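PDB 2O5H: DUF596 domain-containing protein from Neisseria meningitidis, which is of unknown function, a small conserved bacterial alpha-beta protein in which helices pack against a short antiparallel sheet. Local coordinates for residues H10-H13 against K14-Q17; I57-K60 against E61-R65; E82-E85 against Q86-R89; V116-P119 against A120-V123. One frame throughout, in Å; residues are numbered along the deposited sequence. Where two conformers were deposited one is given.

Contact 1 of 4, residues H10-H13 against K14-Q17; sequences HDVH and KRYQ
K14, R15 and H13 carry most of this helix-turn contact, and each meets the preceding turn in a different way. R15 makes the ionic part. Its NE and NH2 both converge on a single oxygen of D11, with NE to OD2 at 3.1 Å and NH2 to OD2 at 3.3 Å. Both arrive from the same face of the carboxylate, well above its plane, whereas D11 lies at the edge of the guanidinium; the two flat groups are turned 44° against each other. A bend at chi3 (-84°) folds the end of the arginine back along the helix, so that one guanidinium face comes over the CA of V12 and R15 NH2 sits 3.3 Å from V12 CG2. NH2 also forms a salt bridge with E50 of helix 48-64, and the arginine thus ties its own helix to a neighbour.

K14 behaves differently. Its N-H bonds to the carbonyl of H10 (N to O, 3.0 Å), and its CB rests against the same oxygen, but the extended chain then leads away, passing the H10 imidazole at 4.4 Å between K14 CD and H10 NE2. H13 contributes mainly backbone: its carbonyl oxygen takes a weak bond from the N-H of Q17, and its ring packs on I57. Y16 N to V12 O, 2.8 Å, is the shortest of the backbone bonds, and Y16 OH bonds to D23. The D11-R15 pair is the i to i+4 salt bridge familiar from alpha-helices, here close to the C-terminal end of helix 3-16.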
loop_
_atom_site.group_PDB
_atom_site.type_symbol
_atom_site.label_atom_id
_atom_site.label_comp_id
_atom_site.label_asym_id
_atom_site.label_seq_id
_atom_site.Cartn_x
_atom_site.Cartn_y
_atom_site.Cartn_z
ATOM N N HIS A 10 -15.369 -9.434 -18.644
ATOM C CA HIS A 10 -14.940 -8.719 -19.859
ATOM C C HIS A 10 -15.170 -7.201 -19.773
ATOM O O HIS A 10 -14.295 -6.410 -20.153
ATOM C CB HIS A 10 -15.706 -9.282 -21.063
ATOM C CG HIS A 10 -15.548 -8.481 -22.327
ATOM N ND1 HIS A 10 -14.608 -8.789 -23.286
ATOM C CD2 HIS A 10 -16.212 -7.396 -22.792
ATOM C CE1 HIS A 10 -14.693 -7.927 -24.281
ATOM N NE2 HIS A 10 -15.649 -7.062 -23.999
ATOM N N ASP A 11 -16.350 -6.812 -19.292
ATOM C CA ASP A 11 -16.747 -5.412 -19.216
ATOM C C ASP A 11 -15.904 -4.634 -18.194
ATOM O O ASP A 11 -15.457 -3.526 -18.463
ATOM C CB ASP A 11 -18.242 -5.340 -18.877
ATOM C CG ASP A 11 -18.693 -3.952 -18.464
ATOM O OD1 ASP A 11 -18.608 -3.024 -19.283
ATOM O OD2 ASP A 11 -19.140 -3.797 -17.307
ATOM N N VAL A 12 -15.671 -5.227 -17.032
ATOM C CA VAL A 12 -14.851 -4.582 -15.988
ATOM C C VAL A 12 -13.429 -4.444 -16.497
ATOM O O VAL A 12 -12.773 -3.414 -16.305
ATOM C CB VAL A 12 -14.899 -5.391 -14.660
ATOM C CG1 VAL A 12 -14.172 -4.680 -13.560
ATOM C CG2 VAL A 12 -16.353 -5.589 -14.256
ATOM N N HIS A 13 -12.969 -5.491 -17.172
ATOM C CA HIS A 13 -11.660 -5.547 -17.757
ATOM C C HIS A 13 -11.465 -4.393 -18.735
ATOM O O HIS A 13 -10.446 -3.719 -18.705
ATOM C CB HIS A 13 -11.496 -6.899 -18.469
ATOM C CG HIS A 13 -10.073 -7.305 -18.673
ATOM N ND1 HIS A 13 -9.308 -6.833 -19.718
ATOM C CD2 HIS A 13 -9.270 -8.132 -17.961
ATOM C CE1 HIS A 13 -8.088 -7.337 -19.633
ATOM N NE2 HIS A 13 -8.042 -8.134 -18.577
ATOM N N LYS A 14 -12.447 -4.175 -19.612
ATOM C CA LYS A 14 -12.431 -3.045 -20.543
ATOM C C LYS A 14 -12.461 -1.678 -19.866
ATOM O O LYS A 14 -11.712 -0.763 -20.255
ATOM C CB LYS A 14 -13.583 -3.181 -21.539
ATOM C CG LYS A 14 -13.388 -2.368 -22.794
ATOM C CD LYS A 14 -14.187 -2.933 -23.964
ATOM C CE LYS A 14 -14.432 -1.828 -24.989
ATOM N NZ LYS A 14 -15.277 -2.291 -26.137
ATOM N N ARG A 15 -13.316 -1.520 -18.857
ATOM C CA ARG A 15 -13.404 -0.255 -18.141
ATOM C C ARG A 15 -12.123 0.047 -17.364
ATOM O O ARG A 15 -11.732 1.195 -17.286
ATOM C CB ARG A 15 -14.622 -0.216 -17.223
ATOM C CG ARG A 15 -15.933 -0.303 -17.999
ATOM C CD ARG A 15 -17.150 -0.066 -17.114
ATOM N NE ARG A 15 -17.556 -1.292 -16.429
ATOM C CZ ARG A 15 -17.426 -1.487 -15.118
ATOM N NH1 ARG A 15 -16.927 -0.522 -14.383
ATOM N NH2 ARG A 15 -17.808 -2.630 -14.552
ATOM N N TYR A 16 -11.465 -0.973 -16.821
ATOM C CA TYR A 16 -10.236 -0.737 -16.036
ATOM C C TYR A 16 -9.069 -0.264 -16.922
ATOM O O TYR A 16 -8.200 0.517 -16.496
ATOM C CB TYR A 16 -9.854 -1.944 -15.128
ATOM C CG TYR A 16 -8.589 -1.638 -14.327
ATOM C CD1 TYR A 16 -8.636 -0.805 -13.200
ATOM C CD2 TYR A 16 -7.347 -2.118 -14.746
ATOM C CE1 TYR A 16 -7.496 -0.487 -12.503
ATOM C CE2 TYR A 16 -6.180 -1.789 -14.077
ATOM C CZ TYR A 16 -6.252 -0.971 -12.954
ATOM O OH TYR A 16 -5.082 -0.669 -12.296
ATOM N N GLN A 17 -9.098 -0.666 -18.194
ATOM C CA GLN A 17 -8.060 -0.313 -19.165
ATOM C C GLN A 17 -7.699 1.160 -19.219
ATOM O O GLN A 17 -6.537 1.497 -19.424
ATOM C CB GLN A 17 -8.438 -0.827 -20.555
ATOM C CG GLN A 17 -7.280 -1.524 -21.288
ATOM C CD GLN A 17 -6.635 -2.661 -20.469
ATOM O OE1 GLN A 17 -7.271 -3.274 -19.594
ATOM N NE2 GLN A 17 -5.368 -2.949 -20.768
#

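Contact 2 of 4, residues I57-K60 against E61-R65; sequences ILFK and ELLRR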
loop_
_atom_site.group_PDB
_atom_site.type_symbol
_atom_site.label_atom_id
_atom_site.label_comp_id
_atom_site.label_asym_id
_atom_site.label_seq_id
_atom_site.Cartn_x
_atom_site.Cartn_y
_atom_site.Cartn_z
ATOM N N ILE A 57 -5.707 -7.375 -12.961
ATOM C CA ILE A 57 -5.226 -6.807 -14.234
ATOM C C ILE A 57 -3.920 -6.035 -13.973
ATOM O O ILE A 57 -2.962 -6.124 -14.736
ATOM C CB ILE A 57 -6.253 -5.855 -14.892
ATOM C CG1 ILE A 57 -7.494 -6.642 -15.328
ATOM C CG2 ILE A 57 -5.637 -5.097 -16.128
ATOM C CD1 ILE A 57 -8.712 -5.766 -15.500
ATOM N N LEU A 58 -3.889 -5.287 -12.874
ATOM C CA LEU A 58 -2.743 -4.452 -12.570
ATOM C C LEU A 58 -1.559 -5.358 -12.207
ATOM O O LEU A 58 -0.457 -5.186 -12.710
ATOM C CB LEU A 58 -3.070 -3.495 -11.411
ATOM C CG LEU A 58 -1.933 -2.610 -10.814
ATOM C CD1 LEU A 58 -1.299 -1.673 -11.897
ATOM C CD2 LEU A 58 -2.520 -1.806 -9.660
ATOM N N PHE A 59 -1.820 -6.285 -11.297
ATOM C CA PHE A 59 -0.880 -7.320 -10.852
ATOM C C PHE A 59 -0.248 -8.012 -12.060
ATOM O O PHE A 59 0.982 -8.077 -12.174
ATOM C CB PHE A 59 -1.718 -8.259 -9.997
ATOM C CG PHE A 59 -1.052 -9.494 -9.489
ATOM C CD1 PHE A 59 -0.303 -9.465 -8.318
ATOM C CD2 PHE A 59 -1.314 -10.734 -10.108
ATOM C CE1 PHE A 59 0.245 -10.666 -7.789
ATOM C CE2 PHE A 59 -0.784 -11.928 -9.602
ATOM C CZ PHE A 59 -0.010 -11.892 -8.435
ATOM N N LYS A 60 -1.075 -8.542 -12.962
ATOM C CA LYS A 60 -0.548 -9.235 -14.126
ATOM C C LYS A 60 0.241 -8.313 -15.045
ATOM O O LYS A 60 1.254 -8.718 -15.606
ATOM C CB LYS A 60 -1.639 -9.939 -14.947
ATOM C CG LYS A 60 -2.248 -11.141 -14.241
ATOM C CD LYS A 60 -2.720 -12.197 -15.207
ATOM C CE LYS A 60 -3.762 -11.687 -16.220
ATOM N NZ LYS A 60 -4.975 -11.127 -15.577
ATOM N N GLU A 61 -0.195 -7.072 -15.210
ATOM C CA GLU A 61 0.569 -6.192 -16.122
ATOM C C GLU A 61 1.972 -5.846 -15.571
ATOM O O GLU A 61 2.970 -5.785 -16.321
ATOM C CB GLU A 61 -0.220 -4.929 -16.424
ATOM C CG GLU A 61 0.378 -4.054 -17.486
ATOM C CD GLU A 61 0.296 -4.669 -18.891
ATOM O OE1 GLU A 61 -0.248 -5.784 -19.074
ATOM O OE2 GLU A 61 0.782 -4.004 -19.834
ATOM N N LEU A 62 2.058 -5.655 -14.262
ATOM C CA LEU A 62 3.338 -5.397 -13.646
ATOM C C LEU A 62 4.253 -6.609 -13.760
ATOM O O LEU A 62 5.447 -6.447 -14.052
ATOM C CB LEU A 62 3.159 -4.986 -12.186
ATOM C CG LEU A 62 2.429 -3.661 -11.977
ATOM C CD1 LEU A 62 1.905 -3.620 -10.520
ATOM C CD2 LEU A 62 3.362 -2.509 -12.220
ATOM N N LEU A 63 3.703 -7.807 -13.532
ATOM C CA LEU A 63 4.479 -9.051 -13.691
ATOM C C LEU A 63 4.940 -9.202 -15.135
ATOM O O LEU A 63 6.119 -9.482 -15.380
ATOM C CB LEU A 63 3.688 -10.287 -13.245
ATOM C CG LEU A 63 3.331 -10.407 -11.756
ATOM C CD1 LEU A 63 2.259 -11.509 -11.559
ATOM C CD2 LEU A 63 4.585 -10.673 -10.926
ATOM N N ARG A 64 4.012 -8.986 -16.074
ATOM C CA ARG A 64 4.264 -9.156 -17.509
ATOM C C ARG A 64 5.349 -8.226 -18.061
ATOM O O ARG A 64 6.123 -8.606 -18.956
ATOM C CB ARG A 64 2.983 -8.913 -18.303
ATOM C CG ARG A 64 2.814 -9.877 -19.461
ATOM C CD ARG A 64 2.659 -9.225 -20.835
ATOM N NE ARG A 64 1.893 -7.978 -20.872
ATOM C CZ ARG A 64 2.408 -6.776 -21.142
ATOM N NH1 ARG A 64 3.708 -6.619 -21.386
ATOM N NH2 ARG A 64 1.615 -5.719 -21.171
ATOM N N ARG A 65 5.374 -7.001 -17.544
ATOM C CA ARG A 65 6.332 -6.007 -17.956
ATOM C C ARG A 65 7.670 -6.167 -17.219
ATOM O O ARG A 65 8.621 -5.454 -17.485
ATOM C CB ARG A 65 5.715 -4.618 -17.808
ATOM C CG ARG A 65 4.952 -4.234 -19.048
ATOM C CD ARG A 65 3.641 -3.559 -18.780
ATOM N NE ARG A 65 3.731 -2.114 -18.736
ATOM C CZ ARG A 65 2.726 -1.262 -18.969
ATOM N NH1 ARG A 65 2.942 0.041 -18.883
ATOM N NH2 ARG A 65 1.517 -1.679 -19.303
#
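R64 N donates to K60 O at 2.8 Å, the shortest of four successive i to i+4 backbone bonds that carry helix 48-64 through its last turns. The others join E61 to I57, L62 to L58 and L63 to F59. One step further on, R65 N reaches the carbonyl of E61, continuing the same pattern. Here the E61 carboxylate gathers two arginines in a salt-bridge network. R65 NH2 donates to E61 OE2, but the modelled 2.5 Å is too short to be trusted in detail. The still shorter approach of R64 belongs to one of two deposited conformers and is likewise doubtful. R65 NH1 has a further salt bridge to E21 of helix 20-30.

Away from the charges, the packing is carried by leucines and a phenylalanine. L63 lays CD1 over one face of the F59 ring, 3.9 Å from its centroid and 21° off the ring normal, a CH-pi contact displaced toward the rim near F59 CE2. With CG opposite the carbonyl carbon (chi1 -66°), L63 leans back toward the preceding turn, where its CG also lies 3.3 Å from F59 O. L62 has the same first torsion and brings CD1 within 4.0 Å of L58 CG. Strand 68-72 touches F59, L62 and L63, and helix 20-30 meets L58 and L62. The chemistry therefore divides this helix end: hydrocarbon contacts face the core, while the carboxylate probably offsets part of the positive charge gathered there, and the nearby arginines would favour its ionised form.

Contact 3 of 4, residues E82-E85 against Q86-R89; sequences EEWE and QIFR
E85 and R89 are joined through the backbone by an almost straight bond from R89 N to E85 O (2.8 Å, 173°), the last of four consecutive i to i+4 bonds that begin with Q86 to E82 and make this piece of helix 81-91 regular. The same two residues form an intrahelical glutamate-arginine salt bridge, a classic i to i+4 pairing. Their side chains run side by side and point the same way: E85 leaves with CG opposite its backbone N (chi1 177°) and stays extended, and R89 is extended from CG to NE. A single carboxylate oxygen receives both donors, with R89 NE 2.8 Å and R89 NH2 2.9 Å from E85 OE2. NH2 arrives nearly in line with the C-O bond, while NE comes from above the carboxylate plane; the oxygen itself lies almost exactly in the guanidinium plane, and the two planes are 49° apart. R89 NH1 has its own salt bridge to E53. R5 makes a long, weak ion pair with E85 OE2, and K60 makes another with OE1; E85 is buried, and its carboxylate probably eases the closeness of R5 and R89.

A second group is mainly apolar. I87 presents two branches to the six-membered ring of W84: I87 CD1 lies 3.9 Å from W84 CE3, and I87 CG2 lies 4.0 Å from the same W84 CE3. The indole also meets H79 edge-to-face. F88 completes the group, its CE1 4.1 Å from W84 CE3 and its CD1 3.4 Å from the W84 carbonyl oxygen.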
loop_
_atom_site.group_PDB
_atom_site.type_symbol
_atom_site.label_atom_id
_atom_site.label_comp_id
_atom_site.label_asym_id
_atom_site.label_seq_id
_atom_site.Cartn_x
_atom_site.Cartn_y
_atom_site.Cartn_z
ATOM N N GLU A 82 -0.093 -15.383 -15.620
ATOM C CA GLU A 82 -1.291 -16.214 -15.545
ATOM C C GLU A 82 -1.216 -17.243 -14.403
ATOM O O GLU A 82 -2.171 -17.422 -13.661
ATOM C CB GLU A 82 -1.523 -16.940 -16.883
ATOM C CG GLU A 82 -2.005 -16.023 -18.006
ATOM C CD GLU A 82 -0.966 -14.948 -18.431
ATOM O OE1 GLU A 82 0.281 -15.194 -18.408
ATOM O OE2 GLU A 82 -1.433 -13.831 -18.789
ATOM N N GLU A 83 -0.076 -17.918 -14.286
ATOM C CA GLU A 83 0.145 -18.873 -13.199
ATOM C C GLU A 83 0.012 -18.223 -11.833
ATOM O O GLU A 83 -0.588 -18.804 -10.921
ATOM C CB GLU A 83 1.511 -19.557 -13.321
ATOM C CG GLU A 83 1.545 -20.617 -14.422
ATOM C CD GLU A 83 2.946 -21.075 -14.755
ATOM O OE1 GLU A 83 3.925 -20.533 -14.207
ATOM O OE2 GLU A 83 3.061 -21.999 -15.576
ATOM N N TRP A 84 0.569 -17.021 -11.686
ATOM C CA TRP A 84 0.521 -16.326 -10.412
ATOM C C TRP A 84 -0.914 -15.870 -10.118
ATOM O O TRP A 84 -1.377 -15.943 -8.994
ATOM C CB TRP A 84 1.441 -15.123 -10.415
ATOM C CG TRP A 84 2.878 -15.325 -9.990
ATOM C CD1 TRP A 84 3.982 -14.865 -10.647
ATOM C CD2 TRP A 84 3.354 -15.946 -8.781
ATOM N NE1 TRP A 84 5.141 -15.183 -9.935
ATOM C CE2 TRP A 84 4.774 -15.832 -8.779
ATOM C CE3 TRP A 84 2.720 -16.580 -7.692
ATOM C CZ2 TRP A 84 5.578 -16.346 -7.729
ATOM C CZ3 TRP A 84 3.524 -17.071 -6.626
ATOM C CH2 TRP A 84 4.937 -16.951 -6.667
ATOM N N GLU A 85 -1.625 -15.413 -11.138
ATOM C CA GLU A 85 -3.037 -15.094 -10.913
ATOM C C GLU A 85 -3.784 -16.307 -10.331
ATOM O O GLU A 85 -4.552 -16.151 -9.384
ATOM C CB GLU A 85 -3.720 -14.569 -12.188
ATOM C CG GLU A 85 -5.245 -14.293 -11.979
ATOM C CD GLU A 85 -5.930 -13.879 -13.248
ATOM O OE1 GLU A 85 -5.378 -14.197 -14.334
ATOM O OE2 GLU A 85 -7.024 -13.261 -13.165
ATOM N N GLN A 86 -3.548 -17.508 -10.862
ATOM C CA GLN A 86 -4.322 -18.691 -10.466
ATOM C C GLN A 86 -4.003 -19.074 -9.031
ATOM O O GLN A 86 -4.896 -19.465 -8.261
ATOM C CB GLN A 86 -4.055 -19.895 -11.410
ATOM C CG GLN A 86 -5.085 -21.010 -11.305
ATOM C CD GLN A 86 -6.525 -20.470 -11.461
ATOM O OE1 GLN A 86 -6.888 -19.990 -12.521
ATOM N NE2 GLN A 86 -7.305 -20.481 -10.377
ATOM N N ILE A 87 -2.727 -18.939 -8.683
ATOM C CA ILE A 87 -2.229 -19.251 -7.347
ATOM C C ILE A 87 -2.944 -18.346 -6.321
ATOM O O ILE A 87 -3.498 -18.830 -5.318
ATOM C CB ILE A 87 -0.661 -19.101 -7.348
ATOM C CG1 ILE A 87 -0.061 -20.310 -8.096
ATOM C CG2 ILE A 87 -0.046 -18.912 -5.883
ATOM C CD1 ILE A 87 1.467 -20.204 -8.392
ATOM N N PHE A 88 -2.986 -17.055 -6.625
ATOM C CA PHE A 88 -3.688 -16.089 -5.777
ATOM C C PHE A 88 -5.216 -16.240 -5.768
ATOM O O PHE A 88 -5.809 -16.234 -4.696
ATOM C CB PHE A 88 -3.301 -14.668 -6.190
ATOM C CG PHE A 88 -2.023 -14.170 -5.543
ATOM C CD1 PHE A 88 -0.769 -14.731 -5.870
ATOM C CD2 PHE A 88 -2.073 -13.123 -4.606
ATOM C CE1 PHE A 88 0.417 -14.268 -5.253
ATOM C CE2 PHE A 88 -0.880 -12.648 -3.988
ATOM C CZ PHE A 88 0.357 -13.211 -4.320
ATOM N N ARG A 89 -5.834 -16.389 -6.940
ATOM C CA ARG A 89 -7.288 -16.647 -7.010
ATOM C C ARG A 89 -7.742 -17.856 -6.183
ATOM O O ARG A 89 -8.803 -17.809 -5.532
ATOM C CB ARG A 89 -7.784 -16.757 -8.467
ATOM C CG ARG A 89 -7.995 -15.367 -9.089
ATOM C CD ARG A 89 -8.727 -15.461 -10.383
ATOM N NE ARG A 89 -8.650 -14.240 -11.165
ATOM C CZ ARG A 89 -9.516 -13.231 -11.096
ATOM N NH1 ARG A 89 -10.548 -13.273 -10.258
ATOM N NH2 ARG A 89 -9.330 -12.166 -11.873
#

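Contact 4 of 4, residues V116-P119 against A120-V123; sequences VEAP and AYAV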
loop_
_atom_site.group_PDB
_atom_site.type_symbol
_atom_site.label_atom_id
_atom_site.label_comp_id
_atom_site.label_asym_id
_atom_site.label_seq_id
_atom_site.Cartn_x
_atom_site.Cartn_y
_atom_site.Cartn_z
ATOM N N VAL A 116 0.097 -10.457 5.338
ATOM C CA VAL A 116 0.605 -11.511 6.191
ATOM C C VAL A 116 0.242 -12.928 5.743
ATOM O O VAL A 116 0.794 -13.885 6.283
ATOM C CB VAL A 116 0.241 -11.299 7.719
ATOM C CG1 VAL A 116 0.860 -10.012 8.286
ATOM C CG2 VAL A 116 -1.304 -11.337 7.955
ATOM N N GLU A 117 -0.639 -13.095 4.761
ATOM C CA GLU A 117 -0.952 -14.473 4.369
ATOM C C GLU A 117 -0.980 -14.692 2.861
ATOM O O GLU A 117 -1.446 -15.710 2.424
ATOM C CB GLU A 117 -2.283 -14.986 4.976
ATOM C CG GLU A 117 -2.903 -14.160 6.010
ATOM C CD GLU A 117 -3.989 -14.884 6.780
ATOM O OE1 GLU A 117 -4.828 -15.571 6.164
ATOM O OE2 GLU A 117 -3.992 -14.749 8.018
ATOM N N ALA A 118 -0.468 -13.744 2.083
ATOM C CA ALA A 118 -0.351 -13.891 0.617
ATOM C C ALA A 118 0.526 -15.092 0.241
ATOM O O ALA A 118 1.448 -15.454 1.008
ATOM C CB ALA A 118 0.230 -12.586 0.003
ATOM N N PRO A 119 0.220 -15.759 -0.889
ATOM C CA PRO A 119 1.122 -16.811 -1.436
ATOM C C PRO A 119 2.587 -16.369 -1.621
ATOM O O PRO A 119 3.540 -17.172 -1.405
ATOM C CB PRO A 119 0.498 -17.121 -2.819
ATOM C CG PRO A 119 -0.906 -16.730 -2.707
ATOM C CD PRO A 119 -1.035 -15.646 -1.668
ATOM N N ALA A 120 2.759 -15.094 -1.982
ATOM C CA ALA A 120 4.058 -14.508 -2.213
ATOM C C ALA A 120 4.004 -12.974 -2.101
ATOM O O ALA A 120 2.903 -12.372 -1.967
ATOM C CB ALA A 120 4.593 -14.947 -3.564
ATOM N N TYR A 121 5.185 -12.348 -2.155
ATOM C CA TYR A 121 5.360 -10.919 -1.778
ATOM C C TYR A 121 6.179 -10.179 -2.811
ATOM O O TYR A 121 7.013 -10.758 -3.521
ATOM C CB TYR A 121 6.006 -10.774 -0.377
ATOM C CG TYR A 121 5.109 -11.338 0.689
ATOM C CD1 TYR A 121 4.049 -10.570 1.244
ATOM C CD2 TYR A 121 5.264 -12.665 1.110
ATOM C CE1 TYR A 121 3.183 -11.133 2.202
ATOM C CE2 TYR A 121 4.428 -13.218 2.045
ATOM C CZ TYR A 121 3.391 -12.456 2.600
ATOM O OH TYR A 121 2.586 -13.051 3.570
ATOM N N ALA A 122 5.928 -8.884 -2.901
ATOM C CA ALA A 122 6.471 -8.065 -3.980
ATOM C C ALA A 122 7.981 -7.793 -3.890
ATOM O O ALA A 122 8.513 -7.368 -2.845
ATOM C CB ALA A 122 5.663 -6.722 -4.088
ATOM N N VAL A 123 8.647 -8.037 -5.013
ATOM C CA VAL A 123 10.019 -7.567 -5.286
ATOM C C VAL A 123 9.979 -6.699 -6.528
ATOM O O VAL A 123 9.458 -7.112 -7.563
ATOM C CB VAL A 123 10.995 -8.755 -5.472
ATOM C CG1 VAL A 123 12.411 -8.256 -5.771
ATOM C CG2 VAL A 123 10.963 -9.626 -4.212
HETATM O O HOH W 1 2.382 -15.479 3.466
#
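A120 follows directly on P119, and its carbonyl oxygen lies 3.3 Å from A118 CB, the methyl of A118 lying against it. Its own methyl leads off toward L70 and W84, while the carbonyl of P119 is taken by R72. Y121 then swings back over the segment before it. With CG opposite the carbonyl carbon (chi1 -64°), the phenol extends alongside residues 116-118, carrying Y121 CE1 to 4.0 Å from A118 CB. Y121 OH comes to 3.2 Å from V116 C, where helix 110-116 gives out. Water links the two segments as well: it donates to A118 O at 2.6 Å and lies 2.4 Å from Y121 OH, the latter short enough to be doubtful in detail. This is a helix-to-strand connection, in which the tyrosine that opens strand 121-125 folds back upon the loop leading into it. The strand is an inner one of a four-stranded antiparallel sheet, and Y121 already pairs with Q71 through the backbone. A122 and V123 carry the strand onward, V123 pairing with K69 through the backbone.

Contacts 1, 2, 3 and 4 form a series through the fold, each touching the next. Contact 1 packs on contact 2 where H13 CD2 meets I57 CD1 at 3.5 Å and where Y16 lies against L58. Contact 2 reaches contact 3 through aromatic packing, F59 CZ to F88 CD1 at 3.9 Å, and through a long, weak ion pair from K60 NZ to E85 OE1 (3.3 Å). Contact 3 in turn abuts contact 4, with W84 CH2 3.7 Å from A120 CB and I87 CG2 3.6 Å from P119 CB. The ends of the series, contacts 1 and 4, have centres about 26 Å apart, on opposite sides of the chain's centre. No active site is known to relate them to.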